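Local coordinates for protein trigger factor (Thermotoga maritima, PDB 2NSA) that probably acts as a ribosome-binding chaperone and peptidyl-prolyl cis-trans isomerase for newly made proteins, here as its C-terminal chaperone domain, at residues Leu53-Tyr67 / Phe80-Ile92. Residues are numbered along the deposited sequence; the frame is centred on the assembly and turned at random.
Sequences LVNEAINRLKREGRY and FREELKERILDDI. With SO4 (sulfate ion), chain B.
Val54 fits as a knob into a hole formed by Arg81, Leu84, Lys85 and Ile88, where two helices of the all-helical trigger factor C-terminal domain cross. Their local axes run 108° apart and come within 9.6 Å. The two branches of Val54 part company. CG1 lies anti to the backbone N (chi1 168°) and meets Arg81 and Leu84. CG2 lies over the backbone of Lys85, 3.6 Å from its CA.

Much of the packing beside the knob is apolar. CD2 of Leu84 reaches CB of Ala57 at 3.8 Å and also touches CG1 of Ile58. Ile88 crosses Leu53 at a slant, with its CG2 near CD1 of Leu53. Ile92 meets Leu53 tip to tip, CD1 to CD1. Toward helix 67-72, Phe80 and Ile58 run past one another in opposing senses. CD1 of Leu61 approaches the edge of the Phe80 ring, 3.9 Å from CZ. CE2 of Phe80 in turn lies at the edge of the Tyr67 ring, 3.7 Å from CE1. Helix 67-72 adds Ile70 and Val71 against Phe80.

A sulfate ion, probably from the crystallisation liquor, accepts a hydrogen bond from Tyr67 N.

Arg81 lies at the rim of the contact, beside Val54, Ile58 and Asn55. Its chain is extended from CG to NE, which carries the guanidinium across Ile58. CD1 of Ile58 sits over one guanidinium face. NE is paired with Glu77, and a water lies in plane at the edge, bonded to NH2. NH1 donates to Asn55 OD1 at 2.7 Å; the bond is bent and OD1 lies 28° out of the guanidinium plane.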
ATOM      1  N   LEU A  53      18.113  -0.014   3.279  1.00 16.15           N
ATOM      2  CA  LEU A  53      16.765   0.550   3.303  1.00 15.47           C
ATOM      3  C   LEU A  53      16.319   0.824   4.737  1.00 16.51           C
ATOM      4  O   LEU A  53      15.634   1.814   5.008  1.00 16.40           O
ATOM      5  CB  LEU A  53      15.774  -0.389   2.604  1.00 15.50           C
ATOM      6  CG  LEU A  53      16.087  -0.584   1.118  1.00 17.47           C
ATOM      7  CD1 LEU A  53      15.022  -1.459   0.480  1.00 17.60           C
ATOM      8  CD2 LEU A  53      16.147   0.772   0.422  1.00 18.97           C
ATOM      9  N   VAL A  54      16.717  -0.053   5.650  1.00 15.16           N
ATOM     10  CA  VAL A  54      16.373   0.114   7.057  1.00 15.59           C
ATOM     11  C   VAL A  54      17.039   1.399   7.568  1.00 17.87           C
ATOM     12  O   VAL A  54      16.411   2.195   8.266  1.00 18.27           O
ATOM     13  CB  VAL A  54      16.832  -1.113   7.887  1.00 16.80           C
ATOM     14  CG1 VAL A  54      16.737  -0.816   9.387  1.00 18.52           C
ATOM     15  CG2 VAL A  54      15.964  -2.316   7.543  1.00 16.41           C
ATOM     16  N   ASN A  55      18.300   1.623   7.205  1.00 19.47           N
ATOM     17  CA  ASN A  55      18.989   2.838   7.654  1.00 20.87           C
ATOM     18  C   ASN A  55      18.310   4.097   7.154  1.00 22.55           C
ATOM     19  O   ASN A  55      18.158   5.068   7.894  1.00 22.52           O
ATOM     20  CB  ASN A  55      20.435   2.893   7.171  1.00 23.97           C
ATOM     21  CG  ASN A  55      21.267   1.772   7.703  1.00 25.61           C
ATOM     22  OD1 ASN A  55      21.088   1.335   8.840  1.00 29.99           O
ATOM     23  ND2 ASN A  55      22.206   1.302   6.891  1.00 28.77           N
ATOM     24  N   GLU A  56      17.917   4.089   5.887  1.00 22.27           N
ATOM     25  CA  GLU A  56      17.274   5.250   5.299  1.00 23.08           C
ATOM     26  C   GLU A  56      15.933   5.555   5.952  1.00 21.44           C
ATOM     27  O   GLU A  56      15.578   6.725   6.129  1.00 22.73           O
ATOM     28  CB  GLU A  56      17.147   5.039   3.790  1.00 25.11           C
ATOM     29  CG  GLU A  56      18.512   4.758   3.163  1.00 30.04           C
ATOM     30  CD  GLU A  56      18.457   4.488   1.672  1.00 31.49           C
ATOM     31  OE1 GLU A  56      17.592   3.702   1.236  1.00 32.57           O
ATOM     32  OE2 GLU A  56      19.298   5.053   0.939  1.00 35.46           O
ATOM     33  N   ALA A  57      15.205   4.508   6.339  1.00 19.72           N
ATOM     34  CA  ALA A  57      13.910   4.671   7.000  1.00 18.37           C
ATOM     35  C   ALA A  57      14.135   5.280   8.381  1.00 18.75           C
ATOM     36  O   ALA A  57      13.385   6.156   8.819  1.00 20.37           O
ATOM     37  CB  ALA A  57      13.213   3.325   7.136  1.00 19.75           C
ATOM     38  N   ILE A  58      15.178   4.807   9.057  1.00 18.98           N
ATOM     39  CA  ILE A  58      15.508   5.309  10.383  1.00 19.34           C
ATOM     40  C   ILE A  58      15.989   6.754  10.293  1.00 20.96           C
ATOM     41  O   ILE A  58      15.630   7.583  11.128  1.00 21.57           O
ATOM     42  CB  ILE A  58      16.574   4.426  11.053  1.00 18.33           C
ATOM     43  CG1 ILE A  58      15.926   3.118  11.514  1.00 20.10           C
ATOM     44  CG2 ILE A  58      17.214   5.165  12.229  1.00 17.33           C
ATOM     45  CD1 ILE A  58      16.905   2.080  12.046  1.00 20.69           C
ATOM     46  N   ASN A  59      16.792   7.064   9.281  1.00 21.41           N
ATOM     47  CA  ASN A  59      17.273   8.431   9.129  1.00 23.74           C
ATOM     48  C   ASN A  59      16.102   9.368   8.892  1.00 25.54           C
ATOM     49  O   ASN A  59      16.113  10.514   9.346  1.00 26.11           O
ATOM     50  CB  ASN A  59      18.273   8.546   7.979  1.00 25.51           C
ATOM     51  CG  ASN A  59      19.645   8.042   8.358  1.00 30.15           C
ATOM     52  OD1 ASN A  59      20.107   8.262   9.476  1.00 33.95           O
ATOM     53  ND2 ASN A  59      20.312   7.374   7.427  1.00 32.71           N
ATOM     54  N   ARG A  60      15.086   8.878   8.186  1.00 24.70           N
ATOM     55  CA  ARG A  60      13.903   9.686   7.911  1.00 26.85           C
ATOM     56  C   ARG A  60      13.141   9.915   9.212  1.00 26.63           C
ATOM     57  O   ARG A  60      12.684  11.024   9.479  1.00 28.49           O
ATOM     58  CB  ARG A  60      13.003   8.987   6.881  1.00 29.55           C
ATOM     59  CG  ARG A  60      11.601   9.579   6.773  1.00 33.66           C
ATOM     60  CD  ARG A  60      10.825   9.022   5.583  1.00 38.41           C
ATOM     61  NE  ARG A  60      11.100   7.605   5.348  1.00 42.79           N
ATOM     62  CZ  ARG A  60      11.905   7.152   4.391  1.00 42.85           C
ATOM     63  NH1 ARG A  60      12.512   8.003   3.575  1.00 43.80           N
ATOM     64  NH2 ARG A  60      12.108   5.849   4.251  1.00 43.29           N
ATOM     65  N   LEU A  61      13.015   8.865  10.020  1.00 24.33           N
ATOM     66  CA  LEU A  61      12.318   8.966  11.298  1.00 25.52           C
ATOM     67  C   LEU A  61      13.033   9.959  12.206  1.00 27.24           C
ATOM     68  O   LEU A  61      12.395  10.681  12.978  1.00 27.55           O
ATOM     69  CB  LEU A  61      12.255   7.599  11.982  1.00 24.73           C
ATOM     70  CG  LEU A  61      11.368   6.548  11.309  1.00 23.27           C
ATOM     71  CD1 LEU A  61      11.515   5.223  12.024  1.00 23.74           C
ATOM     72  CD2 LEU A  61       9.916   7.011  11.337  1.00 23.92           C
ATOM     73  N   LYS A  62      14.359   9.984  12.110  1.00 28.29           N
ATOM     74  CA  LYS A  62      15.167  10.894  12.916  1.00 30.93           C
ATOM     75  C   LYS A  62      14.989  12.336  12.459  1.00 33.09           C
ATOM     76  O   LYS A  62      15.103  13.266  13.260  1.00 34.47           O
ATOM     77  CB  LYS A  62      16.645  10.503  12.848  1.00 29.05           C
ATOM     78  CG  LYS A  62      16.978   9.245  13.628  1.00 29.07           C
ATOM     79  CD  LYS A  62      18.458   8.911  13.546  1.00 27.25           C
ATOM     80  CE  LYS A  62      18.797   7.731  14.443  1.00 24.93           C
ATOM     81  NZ  LYS A  62      20.186   7.260  14.229  1.00 27.36           N
ATOM     82  N   ARG A  63      14.716  12.521  11.172  1.00 34.81           N
ATOM     83  CA  ARG A  63      14.506  13.861  10.638  1.00 35.84           C
ATOM     84  C   ARG A  63      13.117  14.348  11.034  1.00 35.97           C
ATOM     85  O   ARG A  63      12.893  15.549  11.197  1.00 36.83           O
ATOM     86  CB  ARG A  63      14.636  13.871   9.110  1.00 37.32           C
ATOM     87  CG  ARG A  63      16.057  13.706   8.583  1.00 38.99           C
ATOM     88  CD  ARG A  63      16.131  14.089   7.109  1.00 39.68           C
ATOM     89  NE  ARG A  63      15.320  13.218   6.259  1.00 40.50           N
ATOM     90  CZ  ARG A  63      15.707  12.021   5.828  1.00 39.55           C
ATOM     91  NH1 ARG A  63      16.899  11.543   6.160  1.00 37.08           N
ATOM     92  NH2 ARG A  63      14.897  11.300   5.066  1.00 41.16           N
ATOM     93  N   GLU A  64      12.187  13.411  11.188  1.00 35.70           N
ATOM     94  CA  GLU A  64      10.816  13.744  11.564  1.00 36.85           C
ATOM     95  C   GLU A  64      10.692  13.898  13.077  1.00 36.13           C
ATOM     96  O   GLU A  64       9.681  14.391  13.580  1.00 37.52           O
ATOM     97  CB  GLU A  64       9.854  12.657  11.079  1.00 37.71           C
ATOM     98  CG  GLU A  64      10.006  12.308   9.603  1.00 39.16           C
ATOM     99  CD  GLU A  64       8.992  11.281   9.127  1.00 41.03           C
ATOM    100  OE1 GLU A  64       8.705  10.326   9.879  1.00 41.12           O
ATOM    101  OE2 GLU A  64       8.493  11.425   7.990  1.00 41.87           O
ATOM    102  N   GLY A  65      11.726  13.476  13.800  1.00 35.79           N
ATOM    103  CA  GLY A  65      11.710  13.577  15.248  1.00 34.15           C
ATOM    104  C   GLY A  65      10.799  12.545  15.887  1.00 33.38           C
ATOM    105  O   GLY A  65      10.191  12.794  16.928  1.00 33.43           O
ATOM    106  N   ARG A  66      10.711  11.373  15.271  1.00 31.17           N
ATOM    107  CA  ARG A  66       9.849  10.323  15.787  1.00 30.63           C
ATOM    108  C   ARG A  66      10.607   9.039  16.083  1.00 27.87           C
ATOM    109  O   ARG A  66      10.037   8.083  16.610  1.00 27.64           O
ATOM    110  CB  ARG A  66       8.734  10.037  14.779  1.00 31.89           C
ATOM    111  CG  ARG A  66       8.040  11.291  14.283  1.00 35.20           C
ATOM    112  CD  ARG A  66       6.772  10.971  13.521  1.00 36.27           C
ATOM    113  NE  ARG A  66       7.016  10.183  12.318  1.00 39.11           N
ATOM    114  CZ  ARG A  66       6.588   8.937  12.143  1.00 38.76           C
ATOM    115  NH1 ARG A  66       5.894   8.331  13.096  1.00 40.50           N
ATOM    116  NH2 ARG A  66       6.843   8.300  11.009  1.00 39.36           N
ATOM    117  N   TYR A  67      11.894   9.018  15.756  1.00 26.64           N
ATOM    118  CA  TYR A  67      12.697   7.825  15.973  1.00 25.74           C
ATOM    119  C   TYR A  67      12.766   7.334  17.413  1.00 24.80           C
ATOM    120  O   TYR A  67      12.355   6.215  17.700  1.00 24.28           O
ATOM    121  CB  TYR A  67      14.125   8.025  15.447  1.00 25.90           C
ATOM    122  CG  TYR A  67      14.990   6.792  15.614  1.00 26.63           C
ATOM    123  CD1 TYR A  67      14.681   5.605  14.949  1.00 28.09           C
ATOM    124  CD2 TYR A  67      16.085   6.799  16.475  1.00 28.97           C
ATOM    125  CE1 TYR A  67      15.444   4.448  15.144  1.00 30.10           C
ATOM    126  CE2 TYR A  67      16.853   5.650  16.677  1.00 29.32           C
ATOM    127  CZ  TYR A  67      16.525   4.480  16.010  1.00 31.00           C
ATOM    128  OH  TYR A  67      17.272   3.338  16.223  1.00 33.06           O
ATOM    129  N   PHE A  80      14.227  -3.508  16.746  1.00 20.98           N
ATOM    130  CA  PHE A  80      13.483  -2.593  15.888  1.00 19.94           C
ATOM    131  C   PHE A  80      13.959  -2.705  14.442  1.00 21.03           C
ATOM    132  O   PHE A  80      13.148  -2.735  13.514  1.00 20.26           O
ATOM    133  CB  PHE A  80      13.636  -1.150  16.369  1.00 21.09           C
ATOM    134  CG  PHE A  80      12.971  -0.146  15.469  1.00 22.93           C
ATOM    135  CD1 PHE A  80      11.601  -0.217  15.222  1.00 24.61           C
ATOM    136  CD2 PHE A  80      13.711   0.851  14.847  1.00 26.27           C
ATOM    137  CE1 PHE A  80      10.978   0.697  14.363  1.00 25.39           C
ATOM    138  CE2 PHE A  80      13.097   1.769  13.988  1.00 27.39           C
ATOM    139  CZ  PHE A  80      11.728   1.689  13.747  1.00 26.91           C
ATOM    140  N   ARG A  81      15.274  -2.768  14.247  1.00 18.35           N
ATOM    141  CA  ARG A  81      15.808  -2.892  12.892  1.00 18.68           C
ATOM    142  C   ARG A  81      15.334  -4.198  12.259  1.00 19.50           C
ATOM    143  O   ARG A  81      14.970  -4.224  11.080  1.00 19.91           O
ATOM    144  CB  ARG A  81      17.337  -2.839  12.902  1.00 18.96           C
ATOM    145  CG  ARG A  81      17.908  -1.436  13.064  1.00 20.20           C
ATOM    146  CD  ARG A  81      19.440  -1.455  13.070  1.00 23.16           C
ATOM    147  NE  ARG A  81      20.005  -0.136  13.330  1.00 25.20           N
ATOM    148  CZ  ARG A  81      20.189   0.808  12.410  1.00 25.16           C
ATOM    149  NH1 ARG A  81      19.857   0.588  11.143  1.00 23.36           N
ATOM    150  NH2 ARG A  81      20.693   1.985  12.762  1.00 28.12           N
ATOM    151  N   GLU A  82      15.321  -5.273  13.043  1.00 18.22           N
ATOM    152  CA  GLU A  82      14.874  -6.573  12.535  1.00 20.85           C
ATOM    153  C   GLU A  82      13.420  -6.492  12.075  1.00 20.63           C
ATOM    154  O   GLU A  82      13.062  -7.031  11.020  1.00 21.89           O
ATOM    155  CB  GLU A  82      15.018  -7.657  13.617  1.00 22.25           C
ATOM    156  CG  GLU A  82      16.444  -8.193  13.805  1.00 27.08           C
ATOM    157  CD  GLU A  82      16.651  -8.922  15.134  1.00 33.78           C
ATOM    158  OE1 GLU A  82      15.735  -9.647  15.583  1.00 35.78           O
ATOM    159  OE2 GLU A  82      17.742  -8.779  15.728  1.00 36.45           O
ATOM    160  N   GLU A  83      12.580  -5.832  12.865  1.00 19.39           N
ATOM    161  CA  GLU A  83      11.171  -5.698  12.509  1.00 21.23           C
ATOM    162  C   GLU A  83      10.997  -4.832  11.273  1.00 21.56           C
ATOM    163  O   GLU A  83      10.229  -5.164  10.365  1.00 19.95           O
ATOM    164  CB  GLU A  83      10.366  -5.085  13.654  1.00 25.79           C
ATOM    165  CG  GLU A  83       8.926  -4.798  13.253  1.00 32.36           C
ATOM    166  CD  GLU A  83       8.003  -4.625  14.434  1.00 37.09           C
ATOM    167  OE1 GLU A  83       8.070  -5.453  15.370  1.00 39.51           O
ATOM    168  OE2 GLU A  83       7.200  -3.669  14.419  1.00 40.72           O
ATOM    169  N   LEU A  84      11.709  -3.712  11.250  1.00 18.85           N
ATOM    170  CA  LEU A  84      11.631  -2.788  10.133  1.00 18.09           C
ATOM    171  C   LEU A  84      12.104  -3.453   8.846  1.00 17.94           C
ATOM    172  O   LEU A  84      11.564  -3.187   7.766  1.00 17.49           O
ATOM    173  CB  LEU A  84      12.468  -1.539  10.428  1.00 20.76           C
ATOM    174  CG  LEU A  84      12.383  -0.366   9.452  1.00 21.35           C
ATOM    175  CD1 LEU A  84      10.929  -0.010   9.181  1.00 24.08           C
ATOM    176  CD2 LEU A  84      13.132   0.829  10.036  1.00 22.80           C
ATOM    177  N   LYS A  85      13.100  -4.327   8.952  1.00 15.42           N
ATOM    178  CA  LYS A  85      13.605  -5.006   7.764  1.00 16.67           C
ATOM    179  C   LYS A  85      12.516  -5.893   7.175  1.00 16.51           C
ATOM    180  O   LYS A  85      12.320  -5.928   5.958  1.00 16.53           O
ATOM    181  CB  LYS A  85      14.832  -5.863   8.092  1.00 18.31           C
ATOM    182  CG  LYS A  85      15.449  -6.510   6.853  1.00 18.54           C
ATOM    183  CD  LYS A  85      16.584  -7.471   7.196  1.00 22.69           C
ATOM    184  CE  LYS A  85      17.768  -6.760   7.838  1.00 25.32           C
ATOM    185  NZ  LYS A  85      18.860  -7.746   8.108  1.00 25.21           N
ATOM    186  N   GLU A  86      11.802  -6.610   8.036  1.00 16.63           N
ATOM    187  CA  GLU A  86      10.751  -7.493   7.549  1.00 18.96           C
ATOM    188  C   GLU A  86       9.600  -6.683   6.956  1.00 18.44           C
ATOM    189  O   GLU A  86       9.002  -7.089   5.956  1.00 16.92           O
ATOM    190  CB  GLU A  86      10.247  -8.402   8.676  1.00 22.65           C
ATOM    191  CG  GLU A  86      10.288  -9.892   8.324  1.00 33.17           C
ATOM    192  CD  GLU A  86      11.677 -10.371   7.894  1.00 35.11           C
ATOM    193  OE1 GLU A  86      12.645 -10.197   8.665  1.00 37.95           O
ATOM    194  OE2 GLU A  86      11.799 -10.926   6.783  1.00 36.84           O
ATOM    195  N   ARG A  87       9.295  -5.539   7.563  1.00 16.46           N
ATOM    196  CA  ARG A  87       8.222  -4.675   7.067  1.00 17.63           C
ATOM    197  C   ARG A  87       8.592  -4.129   5.694  1.00 17.25           C
ATOM    198  O   ARG A  87       7.750  -4.055   4.795  1.00 15.84           O
ATOM    199  CB  ARG A  87       7.975  -3.508   8.026  1.00 20.41           C
ATOM    200  CG  ARG A  87       7.357  -3.920   9.356  1.00 26.99           C
ATOM    201  CD  ARG A  87       6.860  -2.707  10.129  1.00 33.10           C
ATOM    202  NE  ARG A  87       6.182  -3.076  11.373  1.00 39.64           N
ATOM    203  CZ  ARG A  87       5.498  -2.222  12.130  1.00 41.36           C
ATOM    204  NH1 ARG A  87       5.399  -0.949  11.771  1.00 42.76           N
ATOM    205  NH2 ARG A  87       4.907  -2.641  13.242  1.00 43.07           N
ATOM    206  N   ILE A  88       9.855  -3.745   5.538  1.00 14.28           N
ATOM    207  CA  ILE A  88      10.324  -3.210   4.265  1.00 14.41           C
ATOM    208  C   ILE A  88      10.296  -4.285   3.192  1.00 15.10           C
ATOM    209  O   ILE A  88       9.883  -4.021   2.057  1.00 14.39           O
ATOM    210  CB  ILE A  88      11.745  -2.627   4.390  1.00 14.46           C
ATOM    211  CG1 ILE A  88      11.674  -1.318   5.189  1.00 14.18           C
ATOM    212  CG2 ILE A  88      12.347  -2.365   3.010  1.00 16.73           C
ATOM    213  CD1 ILE A  88      13.022  -0.731   5.549  1.00 15.54           C
ATOM    214  N   LEU A  89      10.733  -5.493   3.540  1.00 12.05           N
ATOM    215  CA  LEU A  89      10.709  -6.578   2.567  1.00 13.13           C
ATOM    216  C   LEU A  89       9.262  -6.838   2.170  1.00 12.52           C
ATOM    217  O   LEU A  89       8.965  -7.075   0.995  1.00 11.20           O
ATOM    218  CB  LEU A  89      11.330  -7.852   3.151  1.00 15.38           C
ATOM    219  CG  LEU A  89      11.302  -9.106   2.272  1.00 19.02           C
ATOM    220  CD1 LEU A  89      11.940  -8.839   0.922  1.00 18.08           C
ATOM    221  CD2 LEU A  89      12.034 -10.222   3.004  1.00 19.47           C
ATOM    222  N   ASP A  90       8.358  -6.798   3.144  1.00 12.25           N
ATOM    223  CA  ASP A  90       6.949  -7.028   2.826  1.00 14.98           C
ATOM    224  C   ASP A  90       6.412  -5.935   1.900  1.00 14.39           C
ATOM    225  O   ASP A  90       5.606  -6.223   1.018  1.00 13.37           O
ATOM    226  CB  ASP A  90       6.099  -7.111   4.097  1.00 17.67           C
ATOM    227  CG  ASP A  90       6.159  -8.484   4.753  1.00 21.85           C
ATOM    228  OD1 ASP A  90       6.551  -9.463   4.079  1.00 23.58           O
ATOM    229  OD2 ASP A  90       5.797  -8.591   5.943  1.00 25.44           O
ATOM    230  N   ASP A  91       6.857  -4.689   2.087  1.00 12.46           N
ATOM    231  CA  ASP A  91       6.398  -3.596   1.228  1.00 14.43           C
ATOM    232  C   ASP A  91       6.885  -3.822  -0.202  1.00 13.46           C
ATOM    233  O   ASP A  91       6.150  -3.589  -1.169  1.00 14.46           O
ATOM    234  CB  ASP A  91       6.921  -2.225   1.685  1.00 16.64           C
ATOM    235  CG  ASP A  91       6.314  -1.753   2.995  1.00 20.05           C
ATOM    236  OD1 ASP A  91       5.202  -2.192   3.348  1.00 20.60           O
ATOM    237  OD2 ASP A  91       6.957  -0.913   3.665  1.00 24.29           O
ATOM    238  N   ILE A  92       8.139  -4.242  -0.334  1.00 10.84           N
ATOM    239  CA  ILE A  92       8.717  -4.499  -1.649  1.00 11.00           C
ATOM    240  C   ILE A  92       7.924  -5.602  -2.346  1.00 12.16           C
ATOM    241  O   ILE A  92       7.609  -5.497  -3.538  1.00 12.32           O
ATOM    242  CB  ILE A  92      10.203  -4.904  -1.529  1.00 13.76           C
ATOM    243  CG1 ILE A  92      11.012  -3.698  -1.048  1.00 11.23           C
ATOM    244  CG2 ILE A  92      10.752  -5.342  -2.888  1.00 13.49           C
ATOM    245  CD1 ILE A  92      12.486  -4.025  -0.765  1.00 14.79           C
TER
HETATM  246  S   SO4 B 413      14.366  11.798  17.068  1.00 54.58           S
HETATM  247  O1  SO4 B 413      13.715  11.332  15.828  1.00 56.56           O
HETATM  248  O2  SO4 B 413      14.343  10.718  18.069  1.00 54.48           O
HETATM  249  O3  SO4 B 413      13.651  12.976  17.597  1.00 56.14           O
HETATM  250  O4  SO4 B 413      15.762  12.175  16.772  1.00 56.31           O
HETATM  251  O   HOH W   1      20.568   4.206  10.586  1.00 48.31           O